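Local coordinates for protein CRISPR-associated endonuclease Cas1 (PDB 4XTK) that probably acts as a metal-dependent endonuclease on double-stranded DNA in CRISPR adaptive immunity, working as a homodimer that associates with Cas2, at residues S10-S15 with D44-G49; S16-R21 with E50-K55; L169-R174 with L250-Q255; F91-Q96 with H212-I217. One frame throughout, in Å; residues are numbered along the deposited sequence.

Contact 1 of 4, residues S10-S15 with D44-G49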
loop_
_atom_site.group_PDB
_atom_site.type_symbol
_atom_site.label_atom_id
_atom_site.label_comp_id
_atom_site.label_asym_id
_atom_site.label_seq_id
_atom_site.Cartn_x
_atom_site.Cartn_y
_atom_site.Cartn_z
ATOM N N SER E 10 16.904 2.556 6.957
ATOM C CA SER E 10 16.342 2.100 5.699
ATOM C C SER E 10 17.485 1.775 4.741
ATOM O O SER E 10 18.242 2.661 4.345
ATOM C CB SER E 10 15.417 3.163 5.101
ATOM O OG SER E 10 14.574 2.614 4.103
ATOM N N VAL E 11 17.620 0.501 4.386
ATOM C CA VAL E 11 18.694 0.082 3.495
ATOM C C VAL E 11 18.290 0.245 2.038
ATOM O O VAL E 11 17.307 -0.342 1.592
ATOM C CB VAL E 11 19.103 -1.385 3.744
ATOM C CG1 VAL E 11 20.143 -1.831 2.720
ATOM C CG2 VAL E 11 19.644 -1.549 5.148
ATOM N N TYR E 12 19.051 1.053 1.306
ATOM C CA TYR E 12 18.846 1.220 -0.129
ATOM C C TYR E 12 19.816 0.344 -0.914
ATOM O O TYR E 12 21.029 0.563 -0.882
ATOM C CB TYR E 12 19.021 2.688 -0.537
ATOM C CG TYR E 12 17.851 3.578 -0.189
ATOM C CD1 TYR E 12 17.562 3.896 1.131
ATOM C CD2 TYR E 12 17.037 4.108 -1.184
ATOM C CE1 TYR E 12 16.490 4.708 1.452
ATOM C CE2 TYR E 12 15.962 4.922 -0.872
ATOM C CZ TYR E 12 15.698 5.222 0.449
ATOM O OH TYR E 12 14.633 6.029 0.769
ATOM N N LEU E 13 19.286 -0.651 -1.615
ATOM C CA LEU E 13 20.113 -1.484 -2.477
ATOM C C LEU E 13 19.954 -1.110 -3.934
ATOM O O LEU E 13 18.914 -1.384 -4.534
ATOM C CB LEU E 13 19.765 -2.958 -2.304
ATOM C CG LEU E 13 20.135 -3.591 -0.974
ATOM C CD1 LEU E 13 19.784 -5.058 -1.016
ATOM C CD2 LEU E 13 21.617 -3.391 -0.709
ATOM N N PHE E 14 20.980 -0.491 -4.508
ATOM C CA PHE E 14 20.947 -0.167 -5.927
ATOM C C PHE E 14 21.631 -1.199 -6.797
ATOM O O PHE E 14 21.488 -1.179 -8.019
ATOM C CB PHE E 14 21.562 1.203 -6.153
ATOM C CG PHE E 14 20.765 2.300 -5.539
ATOM C CD1 PHE E 14 19.649 2.808 -6.187
ATOM C CD2 PHE E 14 21.093 2.793 -4.297
ATOM C CE1 PHE E 14 18.896 3.810 -5.617
ATOM C CE2 PHE E 14 20.344 3.785 -3.726
ATOM C CZ PHE E 14 19.246 4.299 -4.386
ATOM N N SER E 15 22.351 -2.118 -6.166
ATOM C CA SER E 15 23.145 -3.095 -6.907
ATOM C C SER E 15 22.333 -4.328 -7.271
ATOM O O SER E 15 21.484 -4.782 -6.500
ATOM C CB SER E 15 24.383 -3.510 -6.106
ATOM O OG SER E 15 25.286 -2.429 -5.948
ATOM N N ASP E 44 13.696 -1.485 7.352
ATOM C CA ASP E 44 13.225 -1.961 6.052
ATOM C C ASP E 44 14.291 -1.905 4.961
ATOM O O ASP E 44 15.300 -1.213 5.095
ATOM C CB ASP E 44 12.002 -1.162 5.607
ATOM C CG ASP E 44 12.340 0.265 5.263
ATOM O OD1 ASP E 44 13.018 0.929 6.074
ATOM O OD2 ASP E 44 11.937 0.720 4.174
ATOM N N ILE E 45 14.045 -2.632 3.873
ATOM C CA ILE E 45 14.950 -2.651 2.731
ATOM C C ILE E 45 14.268 -2.199 1.437
ATOM O O ILE E 45 13.194 -2.685 1.087
ATOM C CB ILE E 45 15.536 -4.059 2.518
ATOM C CG1 ILE E 45 16.275 -4.524 3.775
ATOM C CG2 ILE E 45 16.471 -4.074 1.321
ATOM C CD1 ILE E 45 16.576 -6.006 3.788
ATOM N N LYS E 46 14.901 -1.270 0.727
ATOM C CA LYS E 46 14.407 -0.805 -0.568
ATOM C C LYS E 46 15.316 -1.255 -1.722
ATOM O O LYS E 46 16.465 -0.824 -1.826
ATOM C CB LYS E 46 14.281 0.719 -0.574
ATOM C CG LYS E 46 13.275 1.289 0.422
ATOM C CD LYS E 46 13.414 2.807 0.475
ATOM C CE LYS E 46 12.595 3.457 1.583
ATOM N NZ LYS E 46 11.367 2.694 1.935
ATOM N N VAL E 47 14.779 -2.100 -2.597
ATOM C CA VAL E 47 15.543 -2.705 -3.684
ATOM C C VAL E 47 15.308 -2.030 -5.034
ATOM O O VAL E 47 14.219 -2.116 -5.595
ATOM C CB VAL E 47 15.194 -4.196 -3.827
ATOM C CG1 VAL E 47 15.908 -4.798 -5.029
ATOM C CG2 VAL E 47 15.543 -4.935 -2.564
ATOM N N PHE E 48 16.313 -1.325 -5.536
ATOM C CA PHE E 48 16.234 -0.747 -6.873
ATOM C C PHE E 48 16.918 -1.565 -7.975
ATOM O O PHE E 48 16.743 -1.294 -9.167
ATOM C CB PHE E 48 16.817 0.659 -6.849
ATOM C CG PHE E 48 16.042 1.607 -5.994
ATOM C CD1 PHE E 48 16.275 1.681 -4.637
ATOM C CD2 PHE E 48 15.074 2.419 -6.549
ATOM C CE1 PHE E 48 15.569 2.550 -3.851
ATOM C CE2 PHE E 48 14.361 3.294 -5.766
ATOM C CZ PHE E 48 14.609 3.358 -4.413
ATOM N N GLY E 49 17.691 -2.568 -7.582
ATOM C CA GLY E 49 18.456 -3.324 -8.552
ATOM C C GLY E 49 17.662 -4.515 -9.032
ATOM O O GLY E 49 16.532 -4.724 -8.600
HETATM O O HOH W 1 19.539 0.265 -9.992
#
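Two neighbouring parallel strands of the N-terminal beta region of Cas1 meet here, Ser10-Leu13 beside Asp44-Val47. Their short axes approach to 4.7 Å and run at 19°. The backbone ladder alternates in the usual parallel way. Val11 N donates to Asp44 O, Lys46 N to Val11 O and Leu13 N to Lys46 O. Past the strands Leu13 O accepts from Phe48 N at 2.8 Å, which carries the pairing into the turn.

One face of the sheet holds Ser10, Tyr12, Asp44 and Lys46. Ser10 OG donates to Asp44 OD1 at 3.0 Å, on the syn side but well out of the carboxylate plane. The other oxygen, Asp44 OD2, takes Lys46 NZ at 3.0 Å in a salt bridge within the strand. Tyr12 and Lys46 both hold CG anti to the carbonyl carbon (chi1 -77° and -63°) and run side by side. This brings Lys46 CD over one face of the tyrosine ring, 3.7 Å from the centroid, in a CH-pi contact. Tyr12, Phe14 and Phe48 form an aromatic cluster. The Tyr12 and Phe48 rings touch at their borders, with Tyr12 CD2 3.4 Å from Phe48 CE1. Phe14 CE1 lies over the Phe48 ring at 3.5 Å from Phe48 CD1. These two planes are almost parallel, but little of one ring lies over the other.

On the other face Val11 and Leu13 pack with Ile45 and reach Ile37 of strand 34-37. Strand 9-13 is the outermost strand of its sheet within the chain. Strand 42-47 continues the sheet to strand 68-71, where Phe71 stacks on Phe48.

Contact 2 of 4, residues S16-R21 with E50-K55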
loop_
_atom_site.group_PDB
_atom_site.type_symbol
_atom_site.label_atom_id
_atom_site.label_comp_id
_atom_site.label_asym_id
_atom_site.label_seq_id
_atom_site.Cartn_x
_atom_site.Cartn_y
_atom_site.Cartn_z
ATOM N N SER E 16 22.577 -4.852 -8.465
ATOM C CA SER E 16 21.973 -6.111 -8.863
ATOM C C SER E 16 22.759 -7.283 -8.283
ATOM O O SER E 16 23.967 -7.185 -8.064
ATOM C CB SER E 16 21.894 -6.210 -10.385
ATOM O OG SER E 16 21.043 -5.204 -10.904
ATOM N N GLY E 17 22.068 -8.387 -8.035
ATOM C CA GLY E 17 22.704 -9.573 -7.498
ATOM C C GLY E 17 21.703 -10.509 -6.856
ATOM O O GLY E 17 20.508 -10.443 -7.136
ATOM N N THR E 18 22.190 -11.386 -5.989
ATOM C CA THR E 18 21.320 -12.340 -5.317
ATOM C C THR E 18 21.219 -12.043 -3.830
ATOM O O THR E 18 22.234 -11.959 -3.137
ATOM C CB THR E 18 21.813 -13.787 -5.498
ATOM O OG1 THR E 18 21.938 -14.086 -6.894
ATOM C CG2 THR E 18 20.832 -14.752 -4.864
ATOM N N LEU E 19 19.991 -11.887 -3.345
ATOM C CA LEU E 19 19.742 -11.727 -1.919
ATOM C C LEU E 19 19.710 -13.090 -1.230
ATOM O O LEU E 19 18.938 -13.970 -1.610
ATOM C CB LEU E 19 18.430 -10.979 -1.680
ATOM C CG LEU E 19 18.408 -9.513 -2.113
ATOM C CD1 LEU E 19 17.001 -8.936 -2.029
ATOM C CD2 LEU E 19 19.371 -8.703 -1.274
ATOM N N LYS E 20 20.556 -13.263 -0.222
ATOM C CA LYS E 20 20.663 -14.544 0.465
ATOM C C LYS E 20 20.865 -14.378 1.966
ATOM O O LYS E 20 21.395 -13.365 2.430
ATOM C CB LYS E 20 21.813 -15.376 -0.121
ATOM N N ARG E 21 20.430 -15.387 2.712
ATOM C CA ARG E 21 20.649 -15.455 4.150
ATOM C C ARG E 21 21.814 -16.398 4.438
ATOM O O ARG E 21 21.832 -17.527 3.953
ATOM C CB ARG E 21 19.380 -15.936 4.860
ATOM C CG ARG E 21 19.606 -16.522 6.252
ATOM C CD ARG E 21 18.428 -17.399 6.671
ATOM N NE ARG E 21 18.320 -17.549 8.121
ATOM C CZ ARG E 21 19.051 -18.386 8.849
ATOM N NH1 ARG E 21 18.872 -18.448 10.161
ATOM N NH2 ARG E 21 19.959 -19.161 8.271
ATOM N N GLU E 50 18.246 -5.302 -9.926
ATOM C CA GLU E 50 17.635 -6.565 -10.301
ATOM C C GLU E 50 18.167 -7.636 -9.355
ATOM O O GLU E 50 19.350 -7.962 -9.378
ATOM C CB GLU E 50 17.934 -6.910 -11.763
ATOM C CG GLU E 50 17.323 -5.941 -12.769
ATOM C CD GLU E 50 15.797 -5.986 -12.787
ATOM O OE1 GLU E 50 15.220 -7.015 -12.374
ATOM O OE2 GLU E 50 15.176 -4.990 -13.216
ATOM N N VAL E 51 17.292 -8.179 -8.516
ATOM C CA VAL E 51 17.729 -9.133 -7.505
ATOM C C VAL E 51 17.059 -10.494 -7.634
ATOM O O VAL E 51 15.913 -10.603 -8.066
ATOM C CB VAL E 51 17.473 -8.604 -6.074
ATOM C CG1 VAL E 51 18.297 -7.357 -5.810
ATOM C CG2 VAL E 51 15.992 -8.340 -5.852
ATOM N N ASP E 52 17.801 -11.533 -7.265
ATOM C CA ASP E 52 17.237 -12.866 -7.085
ATOM C C ASP E 52 17.097 -13.145 -5.595
ATOM O O ASP E 52 17.935 -12.727 -4.797
ATOM C CB ASP E 52 18.111 -13.942 -7.741
ATOM C CG ASP E 52 18.265 -13.741 -9.232
ATOM O OD1 ASP E 52 17.528 -12.907 -9.799
ATOM O OD2 ASP E 52 19.117 -14.425 -9.839
ATOM N N LEU E 53 16.033 -13.843 -5.223
ATOM C CA LEU E 53 15.853 -14.283 -3.846
ATOM C C LEU E 53 14.968 -15.522 -3.813
ATOM O O LEU E 53 14.294 -15.839 -4.790
ATOM C CB LEU E 53 15.266 -13.160 -2.979
ATOM C CG LEU E 53 13.974 -12.429 -3.374
ATOM C CD1 LEU E 53 12.744 -13.150 -2.851
ATOM C CD2 LEU E 53 13.993 -10.997 -2.859
ATOM N N ASN E 54 14.996 -16.239 -2.696
ATOM C CA ASN E 54 14.097 -17.368 -2.509
ATOM C C ASN E 54 13.218 -17.193 -1.277
ATOM O O ASN E 54 13.296 -16.176 -0.586
ATOM C CB ASN E 54 14.881 -18.680 -2.424
ATOM C CG ASN E 54 16.013 -18.633 -1.420
ATOM O OD1 ASN E 54 16.027 -17.809 -0.506
ATOM N ND2 ASN E 54 16.978 -19.526 -1.590
ATOM N N LYS E 55 12.375 -18.182 -1.013
ATOM C CA LYS E 55 11.444 -18.100 0.102
ATOM C C LYS E 55 12.170 -18.136 1.448
ATOM O O LYS E 55 11.710 -17.536 2.419
ATOM C CB LYS E 55 10.420 -19.231 0.020
ATOM C CG LYS E 55 9.309 -19.117 1.042
ATOM C CD LYS E 55 8.310 -20.241 0.897
ATOM C CE LYS E 55 8.818 -21.505 1.556
ATOM N NZ LYS E 55 7.816 -22.594 1.420
HETATM O O HOH W 2 18.627 -17.386 1.389
#
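Leu19 turns its CG away from its own carbonyl carbon (chi1 -67°), and Leu53 sets its CG in the position flanked by N and C of its own backbone (chi1 54°). The two side chains then lie side by side, with Leu19 CD1 3.7 Å from Leu53 CD2. The same Leu19 CD1 also reaches Val51 CG2 at 4.0 Å, crossing that side chain at a slant. One leucine branch therefore joins two residues of the neighbouring strand, 51-54.

The backbones form a short parallel ladder, Gly17 beside Val51 and Thr18 beside Asp52. Gly17 N donates to Glu50 O, Asp52 N to Gly17 O and Leu19 N to Asp52 O, the last at 2.7 Å. Ahead of the ladder a side chain takes over: Ser16 OG accepts from Glu50 N at 3.0 Å, with an angle of 157° at the hydrogen. Thr18 and Asp52 share the other face, where Thr18 CG2 lies 3.5 Å from Asp52 O. Further on the strands diverge, and a water bridges them. It accepts from Arg21 N and donates to Asn54 OD1. Asn54 is the N-cap residue of helix 55-63, and the same oxygen accepts from Phe57 N.

Strand 17-21 pairs on its other side with strand 26-29. Leu19 and Leu53 lie against helix 55-63 and strand 68-71. Strand 51-54 is outermost within the chain, but Asp52, Leu53 and Asn54 pair antiparallel with a strand of the second subunit, which extends the sheet into that subunit.

Contact 3 of 4, residues L169-R174 with L250-Q255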
loop_
_atom_site.group_PDB
_atom_site.type_symbol
_atom_site.label_atom_id
_atom_site.label_comp_id
_atom_site.label_asym_id
_atom_site.label_seq_id
_atom_site.Cartn_x
_atom_site.Cartn_y
_atom_site.Cartn_z
ATOM N N LEU E 169 10.132 36.148 -21.953
ATOM C CA LEU E 169 11.423 35.508 -22.183
ATOM C C LEU E 169 11.420 34.650 -23.442
ATOM O O LEU E 169 12.451 34.101 -23.827
ATOM C CB LEU E 169 11.804 34.650 -20.977
ATOM C CG LEU E 169 12.018 35.437 -19.688
ATOM C CD1 LEU E 169 12.172 34.495 -18.512
ATOM C CD2 LEU E 169 13.233 36.346 -19.822
ATOM N N VAL E 170 10.261 34.543 -24.081
ATOM C CA VAL E 170 10.116 33.695 -25.259
ATOM C C VAL E 170 10.207 34.504 -26.549
ATOM O O VAL E 170 9.384 35.379 -26.804
ATOM C CB VAL E 170 8.787 32.935 -25.240
ATOM C CG1 VAL E 170 8.625 32.142 -26.521
ATOM C CG2 VAL E 170 8.726 32.028 -24.038
ATOM N N SER E 171 11.213 34.200 -27.359
ATOM C CA SER E 171 11.465 34.947 -28.584
ATOM C C SER E 171 10.423 34.676 -29.670
ATOM O O SER E 171 9.826 35.610 -30.214
ATOM C CB SER E 171 12.863 34.618 -29.105
ATOM O OG SER E 171 13.793 34.592 -28.036
ATOM N N ASP E 172 10.210 33.403 -29.987
ATOM C CA ASP E 172 9.242 33.028 -31.013
ATOM C C ASP E 172 7.831 33.032 -30.433
ATOM O O ASP E 172 7.528 32.264 -29.518
ATOM C CB ASP E 172 9.580 31.654 -31.588
ATOM C CG ASP E 172 8.901 31.392 -32.915
ATOM O OD1 ASP E 172 7.966 32.142 -33.268
ATOM O OD2 ASP E 172 9.297 30.428 -33.604
ATOM N N GLU E 173 6.957 33.875 -30.975
ATOM C CA GLU E 173 5.641 34.037 -30.373
ATOM C C GLU E 173 4.729 32.846 -30.654
ATOM O O GLU E 173 3.743 32.646 -29.943
ATOM C CB GLU E 173 4.980 35.342 -30.827
ATOM C CG GLU E 173 5.407 35.862 -32.182
ATOM C CD GLU E 173 4.727 37.180 -32.530
ATOM O OE1 GLU E 173 5.418 38.222 -32.531
ATOM O OE2 GLU E 173 3.506 37.175 -32.803
ATOM N N ARG E 174 5.067 32.040 -31.661
ATOM C CA ARG E 174 4.364 30.776 -31.872
ATOM C C ARG E 174 4.487 29.893 -30.633
ATOM O O ARG E 174 3.666 29.009 -30.400
ATOM C CB ARG E 174 4.914 30.028 -33.088
ATOM C CG ARG E 174 4.643 30.682 -34.428
ATOM C CD ARG E 174 5.309 29.896 -35.544
ATOM N NE ARG E 174 6.732 29.689 -35.278
ATOM C CZ ARG E 174 7.582 29.113 -36.124
ATOM N NH1 ARG E 174 7.160 28.688 -37.308
ATOM N NH2 ARG E 174 8.857 28.970 -35.788
ATOM N N LEU E 250 14.547 24.791 -23.983
ATOM C CA LEU E 250 14.326 23.969 -25.166
ATOM C C LEU E 250 13.739 24.751 -26.353
ATOM O O LEU E 250 14.144 24.525 -27.496
ATOM C CB LEU E 250 13.431 22.780 -24.807
ATOM C CG LEU E 250 14.152 21.721 -23.959
ATOM C CD1 LEU E 250 13.227 20.572 -23.589
ATOM C CD2 LEU E 250 15.398 21.200 -24.669
ATOM N N VAL E 251 12.805 25.671 -26.102
ATOM C CA VAL E 251 12.191 26.414 -27.206
ATOM C C VAL E 251 13.079 27.543 -27.705
ATOM O O VAL E 251 13.027 27.893 -28.882
ATOM C CB VAL E 251 10.802 27.012 -26.836
ATOM C CG1 VAL E 251 9.853 25.918 -26.395
ATOM C CG2 VAL E 251 10.922 28.113 -25.783
ATOM N N ASN E 252 13.884 28.116 -26.817
ATOM C CA ASN E 252 14.785 29.194 -27.205
ATOM C C ASN E 252 16.039 28.689 -27.917
ATOM O O ASN E 252 16.667 29.437 -28.665
ATOM C CB ASN E 252 15.186 30.035 -25.987
ATOM C CG ASN E 252 14.130 31.066 -25.606
ATOM O OD1 ASN E 252 13.242 31.391 -26.397
ATOM N ND2 ASN E 252 14.236 31.597 -24.394
ATOM N N THR E 253 16.424 27.436 -27.684
ATOM C CA THR E 253 17.569 26.880 -28.407
ATOM C C THR E 253 17.107 26.087 -29.622
ATOM O O THR E 253 17.919 25.509 -30.341
ATOM C CB THR E 253 18.446 25.970 -27.520
ATOM O OG1 THR E 253 17.690 24.837 -27.077
ATOM C CG2 THR E 253 18.990 26.741 -26.325
ATOM N N ARG E 254 15.792 26.060 -29.825
ATOM C CA ARG E 254 15.168 25.347 -30.935
ATOM C C ARG E 254 15.457 23.844 -30.890
ATOM O O ARG E 254 15.367 23.157 -31.905
ATOM C CB ARG E 254 15.631 25.929 -32.271
ATOM C CG ARG E 254 15.109 27.323 -32.566
ATOM C CD ARG E 254 13.825 27.265 -33.359
ATOM N NE ARG E 254 14.037 26.633 -34.656
ATOM C CZ ARG E 254 13.089 26.472 -35.571
ATOM N NH1 ARG E 254 11.858 26.907 -35.337
ATOM N NH2 ARG E 254 13.371 25.878 -36.720
ATOM N N GLN E 255 15.790 23.331 -29.710
ATOM C CA GLN E 255 15.893 21.888 -29.535
ATOM C C GLN E 255 14.513 21.306 -29.704
ATOM O O GLN E 255 14.334 20.241 -30.291
ATOM C CB GLN E 255 16.452 21.524 -28.169
ATOM C CG GLN E 255 17.939 21.727 -28.021
ATOM C CD GLN E 255 18.435 21.213 -26.689
ATOM O OE1 GLN E 255 18.686 21.989 -25.768
ATOM N NE2 GLN E 255 18.568 19.894 -26.574
#
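The closer part of this contact is a single side chain, Asn252 at the end of helix 230-252, set against the loop residues Leu169 to Ser171. Asn252 ND2 donates to Leu169 O at 3.1 Å, with an angle of 165° at the hydrogen. The carbonyl oxygen lies nearly in the asparagine amide plane, whereas the N-H approaches tilted from the carbonyl plane. The Asn252 CG is anti to its carbonyl carbon (chi1 -81°), and this swings the amide toward the loop. Its other end, OD1, faces Ser171, 3.6 Å from both Ser171 N and Ser171 OG. Nearby, Val170 is buried against Phe247 and Leu248 of the same helix.

The outer side is looser and exposed. Here Arg174 and Arg254 bring their guanidinium groups edge to edge in nearly one plane, with planes 2° apart and Arg174 NH2 3.7 Å from Arg254 NH1. Glu258 bridges the two arginines, its OE1 to Arg174 and its OE2 to Arg254. Asp172 holds Arg174 from its own segment. Its OD2 accepts from Arg174 NH2 at 2.7 Å through its syn lone pair, with the oxygen close to the guanidinium plane. Weaker bonds run from Arg174 NE to both carboxylate oxygens.

The loop after helix 148-166 is thus tied to the helix end by one neutral amide bond and, farther out, by a charged network. In that network of two arginines and two acids at the surface, Asp172 and Glu258 probably offset the closeness of the arginines.

Contact 4 of 4, residues F91-Q96 with H212-I217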
loop_
_atom_site.group_PDB
_atom_site.type_symbol
_atom_site.label_atom_id
_atom_site.label_comp_id
_atom_site.label_asym_id
_atom_site.label_seq_id
_atom_site.Cartn_x
_atom_site.Cartn_y
_atom_site.Cartn_z
ATOM N N PHE E 91 4.315 4.685 9.140
ATOM C CA PHE E 91 3.371 5.117 8.124
ATOM C C PHE E 91 2.491 6.248 8.666
ATOM O O PHE E 91 1.905 6.141 9.745
ATOM C CB PHE E 91 2.539 3.913 7.669
ATOM C CG PHE E 91 1.683 4.177 6.480
ATOM C CD1 PHE E 91 2.119 5.014 5.471
ATOM C CD2 PHE E 91 0.459 3.550 6.344
ATOM C CE1 PHE E 91 1.331 5.255 4.359
ATOM C CE2 PHE E 91 -0.331 3.779 5.239
ATOM C CZ PHE E 91 0.104 4.634 4.242
ATOM N N LEU E 92 2.429 7.341 7.918
ATOM C CA LEU E 92 1.846 8.593 8.400
ATOM C C LEU E 92 0.370 8.829 8.039
ATOM O O LEU E 92 -0.154 9.921 8.262
ATOM C CB LEU E 92 2.688 9.757 7.890
ATOM C CG LEU E 92 4.115 9.734 8.427
ATOM C CD1 LEU E 92 4.993 10.699 7.639
ATOM C CD2 LEU E 92 4.127 10.073 9.921
ATOM N N ILE E 93 -0.283 7.825 7.464
ATOM C CA ILE E 93 -1.642 7.988 6.964
ATOM C C ILE E 93 -2.613 8.579 8.009
ATOM O O ILE E 93 -3.404 9.469 7.690
ATOM C CB ILE E 93 -2.191 6.634 6.414
ATOM C CG1 ILE E 93 -3.540 6.836 5.728
ATOM C CG2 ILE E 93 -2.267 5.561 7.491
ATOM C CD1 ILE E 93 -3.461 7.701 4.505
ATOM N N LEU E 94 -2.524 8.130 9.258
ATOM C CA LEU E 94 -3.413 8.626 10.302
ATOM C C LEU E 94 -3.082 10.065 10.661
ATOM O O LEU E 94 -3.984 10.872 10.911
ATOM C CB LEU E 94 -3.337 7.742 11.550
ATOM C CG LEU E 94 -3.758 6.285 11.334
ATOM C CD1 LEU E 94 -3.745 5.515 12.641
ATOM C CD2 LEU E 94 -5.119 6.184 10.657
ATOM N N LYS E 95 -1.793 10.388 10.703
ATOM C CA LYS E 95 -1.390 11.748 11.030
ATOM C C LYS E 95 -1.869 12.676 9.930
ATOM O O LYS E 95 -2.321 13.789 10.206
ATOM C CB LYS E 95 0.124 11.857 11.204
ATOM C CG LYS E 95 0.704 10.996 12.316
ATOM C CD LYS E 95 0.137 11.349 13.674
ATOM C CE LYS E 95 0.711 12.658 14.179
ATOM N NZ LYS E 95 0.278 12.953 15.569
ATOM N N GLN E 96 -1.786 12.194 8.690
ATOM C CA GLN E 96 -2.201 12.953 7.516
ATOM C C GLN E 96 -3.693 13.282 7.523
ATOM O O GLN E 96 -4.080 14.416 7.248
ATOM C CB GLN E 96 -1.849 12.190 6.230
ATOM C CG GLN E 96 -0.375 12.280 5.845
ATOM C CD GLN E 96 -0.041 11.534 4.572
ATOM O OE1 GLN E 96 0.543 10.451 4.610
ATOM N NE2 GLN E 96 -0.398 12.115 3.432
ATOM N N HIS E 212 7.341 7.658 4.132
ATOM C CA HIS E 212 6.304 7.175 5.036
ATOM C C HIS E 212 4.985 7.902 4.793
ATOM O O HIS E 212 4.008 7.689 5.519
ATOM C CB HIS E 212 6.734 7.354 6.493
ATOM C CG HIS E 212 7.924 6.536 6.879
ATOM N ND1 HIS E 212 8.895 7.002 7.737
ATOM C CD2 HIS E 212 8.298 5.283 6.533
ATOM C CE1 HIS E 212 9.824 6.074 7.897
ATOM N NE2 HIS E 212 9.484 5.020 7.178
ATOM N N LEU E 213 4.971 8.777 3.789
ATOM C CA LEU E 213 3.771 9.532 3.429
ATOM C C LEU E 213 2.853 8.732 2.522
ATOM O O LEU E 213 3.308 7.891 1.754
ATOM C CB LEU E 213 4.148 10.848 2.748
ATOM C CG LEU E 213 4.877 11.892 3.597
ATOM C CD1 LEU E 213 5.713 12.822 2.715
ATOM C CD2 LEU E 213 3.874 12.692 4.418
ATOM N N ASP E 214 1.553 8.979 2.633
ATOM C CA ASP E 214 0.604 8.470 1.652
ATOM C C ASP E 214 0.214 9.583 0.682
ATOM O O ASP E 214 -0.222 10.663 1.100
ATOM C CB ASP E 214 -0.640 7.891 2.318
ATOM C CG ASP E 214 -1.534 7.153 1.334
ATOM O OD1 ASP E 214 -2.219 7.822 0.533
ATOM O OD2 ASP E 214 -1.550 5.905 1.357
ATOM N N PRO E 215 0.379 9.316 -0.619
ATOM C CA PRO E 215 0.142 10.244 -1.734
ATOM C C PRO E 215 -1.334 10.579 -1.964
ATOM O O PRO E 215 -1.623 11.546 -2.668
ATOM C CB PRO E 215 0.712 9.487 -2.933
ATOM C CG PRO E 215 0.523 8.061 -2.580
ATOM C CD PRO E 215 0.748 7.974 -1.099
ATOM N N ARG E 216 -2.245 9.798 -1.389
ATOM C CA ARG E 216 -3.673 9.988 -1.654
ATOM C C ARG E 216 -4.309 11.105 -0.837
ATOM O O ARG E 216 -5.432 11.507 -1.113
ATOM C CB ARG E 216 -4.430 8.685 -1.421
ATOM C CG ARG E 216 -4.125 7.670 -2.495
ATOM C CD ARG E 216 -4.579 6.286 -2.123
ATOM N NE ARG E 216 -3.878 5.770 -0.957
ATOM C CZ ARG E 216 -3.914 4.494 -0.593
ATOM N NH1 ARG E 216 -4.601 3.622 -1.322
ATOM N NH2 ARG E 216 -3.262 4.086 0.487
ATOM N N ILE E 217 -3.590 11.621 0.150
ATOM C CA ILE E 217 -4.093 12.755 0.909
ATOM C C ILE E 217 -3.237 13.991 0.683
ATOM O O ILE E 217 -2.083 14.022 1.081
ATOM C CB ILE E 217 -4.155 12.448 2.425
ATOM C CG1 ILE E 217 -5.105 11.281 2.693
ATOM C CG2 ILE E 217 -4.591 13.669 3.198
ATOM C CD1 ILE E 217 -5.172 10.878 4.144
#
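Gln96 grips the backbone of Asp214 with both ends of its amide. Its OE1 accepts from Asp214 N at 2.7 Å, on a lone pair and almost straight (175°). Its NE2 donates to Asp214 O at 2.8 Å. The chain beyond CG is extended (chi2 -180°), which carries the amide across from the helix. Just before helix 93-101, Leu92 N donates to His212 O at 2.9 Å. The edge of the Phe91 ring meets a backbone and a side-chain oxygen: CD1 is 3.3 Å from His212 O, CZ 3.6 Å from Asp214 OD2. Ile93 CD1 touches both Asp214 CB and Ile217 CD1, 3.6 Å from each.

Leu92 is the N-cap residue of helix 93-101, and Asp214 to Ile217 form a type I beta turn. Asp214 OD1 accepts from Arg216 N, making an Asx turn. Arg216 also holds the carboxylate side-on: NE meets OD1 and NH2 meets OD2 at 2.6 Å.

Further out, Arg216 NH2 forms a salt bridge with Asp214 of the second subunit, and Phe91 meets Phe225 of that subunit edge-to-face. Leu213 packs against helices 188-208, 230-252 and 301-316.

Contacts 1 and 2 are continuous along both chain segments, with centres 12 Å apart. Leu13 CD1 touches Leu19 CD2 at 3.7 Å, and Val47 CG2 lies 4.3 Å from Leu19 CD1, so their apolar sides meet. Contact 4 lies near contact 1, about 6 Å away at the nearest atoms. Contact 3 stands apart, with its centre about 41 Å from those of contacts 1 and 4 and about 49 Å from that of contact 2. Contacts 1, 2 and 4 all touch the second subunit. Contact 4 comes near the probable manganese site: the Ile217 side chain is about 9 Å from that of His221, a ligand inferred by similarity.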